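Local coordinates for pyrrolidone-carboxylate peptidase (Pyrococcus furiosus, PDB 1X10), which removes N-terminal pyroglutamyl (5-oxoproline) residues from polypeptides as a thiol peptidase of the C15 family, generally sparing those followed by proline, at residues Thr6-Phe11 with Arg39-Val44; Glu101-Gly106 with Ser142-Tyr147; Arg127-Tyr132 with Tyr189-Glu194. The protein carries 3 engineered substitutions. One frame throughout, in Å; residues are numbered along the deposited sequence.

Contact 1 (Thr6-Phe11 with Arg39-Val44)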
# COMPACT_ATOMS: atom_id res chain seq x y z
N THR A 6 12.59 26.00 -6.75
CA THR A 6 13.55 25.10 -7.36
C THR A 6 12.91 23.74 -7.59
O THR A 6 11.93 23.37 -6.94
CB THR A 6 14.82 24.88 -6.48
OG1 THR A 6 14.47 24.19 -5.27
CG2 THR A 6 15.48 26.22 -6.15
N GLY A 7 13.47 23.02 -8.56
CA GLY A 7 13.02 21.68 -8.88
C GLY A 7 14.29 20.86 -9.06
O GLY A 7 15.39 21.39 -8.94
N PHE A 8 14.14 19.57 -9.33
CA PHE A 8 15.30 18.70 -9.51
C PHE A 8 15.32 18.05 -10.88
O PHE A 8 14.29 17.89 -11.53
CB PHE A 8 15.31 17.58 -8.45
CG PHE A 8 15.80 18.02 -7.10
CD1 PHE A 8 14.91 18.14 -6.03
CD2 PHE A 8 17.15 18.24 -6.87
CE1 PHE A 8 15.37 18.48 -4.75
CE2 PHE A 8 17.63 18.57 -5.60
CZ PHE A 8 16.73 18.69 -4.54
N GLU A 9 16.52 17.67 -11.32
CA GLU A 9 16.70 17.00 -12.60
C GLU A 9 16.26 15.54 -12.41
O GLU A 9 16.00 15.11 -11.29
CB GLU A 9 18.18 17.04 -12.99
CG GLU A 9 19.09 16.36 -11.96
CD GLU A 9 20.56 16.39 -12.33
OE1 GLU A 9 20.91 17.06 -13.33
OE2 GLU A 9 21.37 15.75 -11.62
N PRO A 10 16.18 14.77 -13.51
CA PRO A 10 15.77 13.37 -13.39
C PRO A 10 16.79 12.60 -12.55
O PRO A 10 17.96 12.98 -12.49
CB PRO A 10 15.74 12.89 -14.84
CG PRO A 10 15.44 14.15 -15.62
CD PRO A 10 16.32 15.16 -14.93
N PHE A 11 16.34 11.53 -11.91
CA PHE A 11 17.24 10.72 -11.09
C PHE A 11 16.67 9.32 -10.90
O PHE A 11 15.51 9.06 -11.23
CB PHE A 11 17.44 11.38 -9.72
CG PHE A 11 16.22 11.31 -8.84
CD1 PHE A 11 16.09 10.29 -7.90
CD2 PHE A 11 15.20 12.25 -8.96
CE1 PHE A 11 14.95 10.20 -7.10
CE2 PHE A 11 14.05 12.16 -8.17
CZ PHE A 11 13.93 11.14 -7.24
N ARG A 39 14.59 27.70 -10.75
CA ARG A 39 15.88 27.10 -11.04
C ARG A 39 15.88 25.60 -10.80
O ARG A 39 15.23 25.10 -9.88
CB ARG A 39 16.96 27.76 -10.18
CG ARG A 39 17.12 29.26 -10.42
CD ARG A 39 17.82 29.54 -11.74
NE ARG A 39 18.22 30.94 -11.86
CZ ARG A 39 17.42 31.92 -12.26
NH1 ARG A 39 16.16 31.67 -12.59
NH2 ARG A 39 17.87 33.17 -12.30
N VAL A 40 16.63 24.87 -11.62
CA VAL A 40 16.72 23.42 -11.49
C VAL A 40 18.01 23.04 -10.78
O VAL A 40 19.08 23.58 -11.08
CB VAL A 40 16.69 22.74 -12.88
CG1 VAL A 40 16.69 21.23 -12.73
CG2 VAL A 40 15.45 23.20 -13.65
N LEU A 41 17.91 22.11 -9.84
CA LEU A 41 19.08 21.65 -9.08
C LEU A 41 19.48 20.24 -9.47
O LEU A 41 18.63 19.42 -9.83
CB LEU A 41 18.77 21.68 -7.59
CG LEU A 41 18.40 23.05 -7.01
CD1 LEU A 41 18.00 22.89 -5.54
CD2 LEU A 41 19.59 23.99 -7.15
N PRO A 42 20.78 19.93 -9.40
CA PRO A 42 21.24 18.58 -9.75
C PRO A 42 20.95 17.65 -8.57
O PRO A 42 20.92 18.10 -7.43
CB PRO A 42 22.73 18.78 -9.98
CG PRO A 42 23.07 19.82 -8.94
CD PRO A 42 21.92 20.81 -9.09
N VAL A 43 20.70 16.38 -8.85
CA VAL A 43 20.45 15.42 -7.78
C VAL A 43 21.82 14.82 -7.47
O VAL A 43 22.10 13.65 -7.74
CB VAL A 43 19.47 14.31 -8.24
CG1 VAL A 43 19.21 13.33 -7.09
CG2 VAL A 43 18.14 14.95 -8.66
N VAL A 44 22.67 15.66 -6.89
CA VAL A 44 24.04 15.30 -6.56
C VAL A 44 24.48 16.00 -5.28
O VAL A 44 24.42 17.22 -5.19
CB VAL A 44 25.00 15.75 -7.69
CG1 VAL A 44 26.44 15.37 -7.34
CG2 VAL A 44 24.56 15.14 -9.02

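Contact 2 (Glu101-Gly106 with Ser142-Tyr147). Engineered in segment 142-147: Ser-142 (natural residue Cys).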
# COMPACT_ATOMS: atom_id res chain seq x y z
N GLU A 101 25.77 10.77 8.02
CA GLU A 101 26.66 11.92 7.97
C GLU A 101 25.82 13.18 8.10
O GLU A 101 24.76 13.30 7.51
CB GLU A 101 27.40 11.90 6.64
CG GLU A 101 28.60 12.78 6.55
CD GLU A 101 29.43 12.43 5.34
OE1 GLU A 101 29.97 11.30 5.32
OE2 GLU A 101 29.54 13.27 4.42
N PRO A 102 26.29 14.15 8.90
CA PRO A 102 25.51 15.39 9.05
C PRO A 102 25.62 16.23 7.78
O PRO A 102 26.56 16.07 7.01
CB PRO A 102 26.16 16.07 10.24
CG PRO A 102 27.61 15.66 10.09
CD PRO A 102 27.49 14.19 9.75
N ILE A 103 24.64 17.10 7.56
CA ILE A 103 24.67 17.98 6.39
C ILE A 103 25.60 19.13 6.75
O ILE A 103 26.45 19.53 5.96
CB ILE A 103 23.27 18.53 6.06
CG1 ILE A 103 22.34 17.37 5.66
CG2 ILE A 103 23.36 19.56 4.94
CD1 ILE A 103 20.90 17.79 5.42
N VAL A 104 25.42 19.67 7.96
CA VAL A 104 26.25 20.76 8.45
C VAL A 104 26.72 20.42 9.86
O VAL A 104 25.97 20.56 10.82
CB VAL A 104 25.48 22.10 8.49
CG1 VAL A 104 26.40 23.22 8.98
CG2 VAL A 104 24.94 22.44 7.10
N PRO A 105 27.97 19.95 9.99
CA PRO A 105 28.50 19.60 11.30
C PRO A 105 28.34 20.72 12.32
O PRO A 105 28.63 21.88 12.04
CB PRO A 105 29.97 19.29 11.01
CG PRO A 105 29.91 18.70 9.63
CD PRO A 105 28.95 19.64 8.92
N GLY A 106 27.84 20.37 13.51
CA GLY A 106 27.66 21.37 14.55
C GLY A 106 26.36 22.16 14.48
O GLY A 106 25.97 22.79 15.47
N SER A 142 16.25 15.86 -1.42
CA SER A 142 15.19 16.81 -1.09
C SER A 142 15.43 17.38 0.30
O SER A 142 15.41 18.59 0.49
CB SER A 142 13.83 16.13 -1.15
OG SER A 142 13.50 15.78 -2.48
N ASN A 143 15.67 16.50 1.28
CA ASN A 143 15.92 16.93 2.65
C ASN A 143 17.20 17.76 2.74
O ASN A 143 17.29 18.72 3.50
CB ASN A 143 16.05 15.71 3.57
CG ASN A 143 16.41 16.08 4.98
OD1 ASN A 143 15.58 16.57 5.74
ND2 ASN A 143 17.68 15.85 5.34
N TYR A 144 18.19 17.36 1.95
CA TYR A 144 19.50 18.02 1.88
C TYR A 144 19.31 19.50 1.53
O TYR A 144 19.78 20.39 2.24
CB TYR A 144 20.34 17.31 0.82
CG TYR A 144 21.75 17.83 0.59
CD1 TYR A 144 22.77 17.61 1.52
CD2 TYR A 144 22.07 18.46 -0.61
CE1 TYR A 144 24.09 17.99 1.24
CE2 TYR A 144 23.38 18.85 -0.89
CZ TYR A 144 24.38 18.61 0.03
OH TYR A 144 25.67 18.96 -0.29
N VAL A 145 18.60 19.77 0.44
CA VAL A 145 18.36 21.15 0.03
C VAL A 145 17.42 21.87 1.00
O VAL A 145 17.62 23.05 1.30
CB VAL A 145 17.77 21.22 -1.40
CG1 VAL A 145 18.80 20.72 -2.41
CG2 VAL A 145 16.51 20.39 -1.48
N MET A 146 16.42 21.17 1.51
CA MET A 146 15.49 21.78 2.45
C MET A 146 16.25 22.28 3.69
O MET A 146 16.02 23.40 4.15
CB MET A 146 14.42 20.78 2.89
CG MET A 146 13.36 21.38 3.81
SD MET A 146 12.21 20.15 4.47
CE MET A 146 11.18 21.21 5.52
N TYR A 147 17.15 21.45 4.20
CA TYR A 147 17.93 21.81 5.38
C TYR A 147 18.87 22.98 5.11
O TYR A 147 18.93 23.93 5.90
CB TYR A 147 18.74 20.60 5.88
CG TYR A 147 19.47 20.88 7.17
CD1 TYR A 147 18.86 20.68 8.41
CD2 TYR A 147 20.76 21.43 7.16
CE1 TYR A 147 19.49 21.03 9.59
CE2 TYR A 147 21.40 21.79 8.34
CZ TYR A 147 20.76 21.59 9.56
OH TYR A 147 21.37 21.99 10.73

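Contact 3 (Arg127-Tyr132 with Tyr189-Glu194). Engineered in segment 189-194: Ala-192 (natural residue Glu).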
# COMPACT_ATOMS: atom_id res chain seq x y z
N ARG A 127 -9.06 24.26 -3.14
CA ARG A 127 -8.90 24.20 -4.58
C ARG A 127 -9.16 22.78 -5.09
O ARG A 127 -9.05 22.51 -6.29
CB ARG A 127 -7.48 24.61 -4.98
CG ARG A 127 -7.18 26.10 -4.87
CD ARG A 127 -7.91 26.88 -5.95
NE ARG A 127 -7.04 27.88 -6.57
CZ ARG A 127 -6.54 28.93 -5.93
NH1 ARG A 127 -6.82 29.14 -4.65
NH2 ARG A 127 -5.75 29.78 -6.58
N GLY A 128 -9.49 21.87 -4.18
CA GLY A 128 -9.76 20.50 -4.56
C GLY A 128 -8.49 19.73 -4.85
O GLY A 128 -8.49 18.74 -5.59
N ILE A 129 -7.39 20.17 -4.25
CA ILE A 129 -6.10 19.51 -4.44
C ILE A 129 -5.71 18.72 -3.19
O ILE A 129 -5.45 19.30 -2.13
CB ILE A 129 -4.99 20.54 -4.74
CG1 ILE A 129 -5.32 21.30 -6.03
CG2 ILE A 129 -3.64 19.82 -4.87
CD1 ILE A 129 -4.33 22.38 -6.39
N PRO A 130 -5.68 17.39 -3.28
CA PRO A 130 -5.31 16.62 -2.09
C PRO A 130 -3.89 16.95 -1.64
O PRO A 130 -2.94 16.96 -2.43
CB PRO A 130 -5.48 15.16 -2.53
CG PRO A 130 -5.42 15.22 -4.03
CD PRO A 130 -6.12 16.50 -4.37
N ALA A 131 -3.74 17.24 -0.35
CA ALA A 131 -2.45 17.60 0.21
C ALA A 131 -2.43 17.31 1.70
O ALA A 131 -3.47 17.35 2.37
CB ALA A 131 -2.16 19.08 -0.04
N TYR A 132 -1.24 17.02 2.22
CA TYR A 132 -1.09 16.75 3.64
C TYR A 132 0.30 17.19 4.09
O TYR A 132 1.16 17.50 3.26
CB TYR A 132 -1.31 15.25 3.92
CG TYR A 132 -0.26 14.35 3.32
CD1 TYR A 132 0.83 13.92 4.07
CD2 TYR A 132 -0.38 13.90 2.00
CE1 TYR A 132 1.79 13.07 3.52
CE2 TYR A 132 0.57 13.05 1.45
CZ TYR A 132 1.65 12.64 2.22
OH TYR A 132 2.59 11.80 1.68
N TYR A 189 0.28 16.67 -13.98
CA TYR A 189 1.29 17.71 -13.95
C TYR A 189 0.62 19.06 -13.67
O TYR A 189 1.14 19.88 -12.90
CB TYR A 189 2.02 17.80 -15.29
CG TYR A 189 2.97 18.96 -15.33
CD1 TYR A 189 4.17 18.92 -14.61
CD2 TYR A 189 2.63 20.15 -15.98
CE1 TYR A 189 5.00 20.04 -14.54
CE2 TYR A 189 3.46 21.27 -15.91
CZ TYR A 189 4.64 21.21 -15.18
OH TYR A 189 5.43 22.33 -15.07
N GLU A 190 -0.54 19.27 -14.29
CA GLU A 190 -1.28 20.52 -14.11
C GLU A 190 -1.63 20.79 -12.65
O GLU A 190 -1.52 21.93 -12.18
CB GLU A 190 -2.55 20.50 -14.97
CG GLU A 190 -2.29 20.58 -16.47
CD GLU A 190 -1.80 19.26 -17.05
OE1 GLU A 190 -1.23 19.29 -18.16
OE2 GLU A 190 -1.99 18.20 -16.42
N MET A 191 -2.04 19.76 -11.93
CA MET A 191 -2.39 19.94 -10.52
C MET A 191 -1.16 20.18 -9.66
O MET A 191 -1.20 20.97 -8.72
CB MET A 191 -3.16 18.72 -9.99
CG MET A 191 -3.56 18.88 -8.53
SD MET A 191 -4.70 17.64 -7.94
CE MET A 191 -6.27 18.30 -8.59
N ALA A 192 -0.06 19.49 -9.97
CA ALA A 192 1.18 19.66 -9.22
C ALA A 192 1.68 21.09 -9.40
O ALA A 192 2.10 21.75 -8.43
CB ALA A 192 2.23 18.67 -9.72
N LEU A 193 1.63 21.58 -10.63
CA LEU A 193 2.08 22.94 -10.93
C LEU A 193 1.22 23.96 -10.19
O LEU A 193 1.74 24.89 -9.58
CB LEU A 193 2.02 23.19 -12.44
CG LEU A 193 2.34 24.60 -12.94
CD1 LEU A 193 3.77 24.99 -12.55
CD2 LEU A 193 2.17 24.65 -14.46
N GLU A 194 -0.10 23.78 -10.25
CA GLU A 194 -1.02 24.70 -9.59
C GLU A 194 -0.80 24.68 -8.08
O GLU A 194 -0.90 25.71 -7.42
CB GLU A 194 -2.47 24.33 -9.92
CG GLU A 194 -3.50 25.24 -9.26
CD GLU A 194 -3.49 26.66 -9.82
OE1 GLU A 194 -4.16 27.54 -9.22
OE2 GLU A 194 -2.82 26.90 -10.85

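Contact 1 (Thr6-Phe11 with Arg39-Val44)
Parallel strands 2-8 and 34-41 of the central sheet of this alpha/beta fold lie side by side here, with Thr-6, Gly-7 and Phe-8 in register with Arg-39, Val-40 and Leu-41, and both chains then run on into loops that remain in contact. Gly-7 is bonded on both its polar atoms: its N donates to Arg-39 O at 3.0 Å, and its O accepts from Leu-41 N at 2.8 Å. The alternation continues with Glu-9 N on Leu-41 O (3.1 Å). Past the strand ends a side chain takes over from the backbone. Glu-9 has CG between its backbone N and carbonyl carbon (chi1 59°) and is extended beyond it, which carries the carboxylate across to the turn at Pro-42 and Val-43. There OE2 accepts Val-43 N at 2.9 Å, the donor standing 44° out of the carboxylate plane, while Val-43 itself is the centre of an inverse gamma turn. Side-chain packing accompanies the bond. Val-43 sits between two aromatic residues, its CG2 3.9 Å from Phe-8 CD2 and its CG1 3.7 Å from Phe-11 CB. Leu-41 CB packs on Phe-8 CE2 at 3.9 Å. The carbonyl Pro-42 O lies at the edge of the Phe-8 ring, near its plane. On the face that carries Thr-6, Phe-8 and Leu-41, Phe-8 also touches the engineered Ser-142 of helix 141-156, the changed active-site position. Backbone pairing thus fixes the strands, whereas a single carboxylate bond and the wedged valine hold the loops together beside the active site.

Contact 2 (Glu101-Gly106 with Ser142-Tyr147)
Asn-143 meets Ile-103 at the start of this contact, its ND2 lying 3.8 Å from Ile-103 CD1; the same ND2 donates to Val-83 O. One residue on, Tyr-144 presents the CD1 side of its ring to the other branch of the isoleucine, with Ile-103 CG2 at 4.0 Å, and Tyr-144 CA lies 3.8 Å from Ile-103 CD1. The Tyr-144 hydroxyl is hydrogen-bonded to Gly-46 N. These residues belong to the first turns of helix 141-156, which carries the engineered Ser-142 in place of the active-site cysteine; the loop 101-106, between strands 76-83 and 110-112, closes over a flank of that helix. The loop inserts Ile-103 between the two tyrosines, its extended CG1-CD1 arm (chi2 176°) reaching toward the helix backbone. Tyr-147, a turn after Asn-143 and bonded through its N to Asn-143 O, receives that arm on its CB, 3.6 Å from Ile-103 CD1, the isoleucine and the tyrosine running alongside one another and pointing opposite ways. Farther out along the Tyr-147 ring, Ile-103 CG2 comes within 3.9 Å of CD2, and Val-104 CG2 approaches CE2 at 3.8 Å, at the ring edge and near its plane. Tyr-147 OH is hydrogen-bonded to Pro-108 O.

Contact 3 (Arg127-Tyr132 with Tyr189-Glu194)
Apolar packing between Ile-129 and Met-191 carries most of this contact, which sets the link from helix 117-126 to strand 131-134 against the first turns of the C-terminal helix 189-206. The two side chains lie antiparallel, flank to flank, with Ile-129 CG2 3.8 Å from Met-191 CG and 3.9 Å from its SD. Met-191 leaves the helix with CG anti to the backbone N (chi1 -179°) and bends only at its last torsion (chi3 -81°), which brings CE to within 3.8 Å of Gly-128 O. Its sulphur also meets the proline ring, SD lying 4.0 Å from Pro-130 CD. Pro-171 of the second subunit packs on both Pro-130 and Met-191, placing this patch at a subunit interface. From the far arm of the isoleucine, CD1 touches the aliphatic part of Glu-194 at CG, 4.1 Å away. Replacing Ile-129 with an alanine would probably open a gap beside Met-191 CG, leave the thioether less restrained and strip Glu-194 CG of this packing. Charge enters at the exposed margin, where Arg-127 NH2 and Glu-194 OE1 form a long salt bridge of 3.8 Å, their guanidinium and carboxylate planes 48° apart; a second ion pair, long and weak, runs from Arg-127 NH2 to Glu-201. Backbone shape contributes as well: Gly-128, at positive phi, ends helix 117-126 in a Schellman motif and turns the chain toward Ile-129. No hydrogen bond joins the segments, so the fit rests on van der Waals contact, to which the distant ion pair probably adds only a modest electrostatic pull.

Contacts 1 and 2 meet at the active-site side of the fold: Phe-8 and Leu-41 pack against helix 141-156 on a side turned from loop 101-106, and Phe-8 CE1 lies 4.0 Å from OG of the engineered Ser-142. Contact 3 touches neither and lies on the other side of the chain's centre from contact 2, their centres about 28 Å apart, although contacts 1 and 3 reach the same sheet. Bonding differs with place. Contact 1, nearest the centre, relies on backbone hydrogen bonds between strands and one carboxylate bond between the loops that follow; contact 2, buried, is apolar packing of loop on helix; contact 3, partly exposed, combines apolar packing with a long ion pair and borders a second subunit.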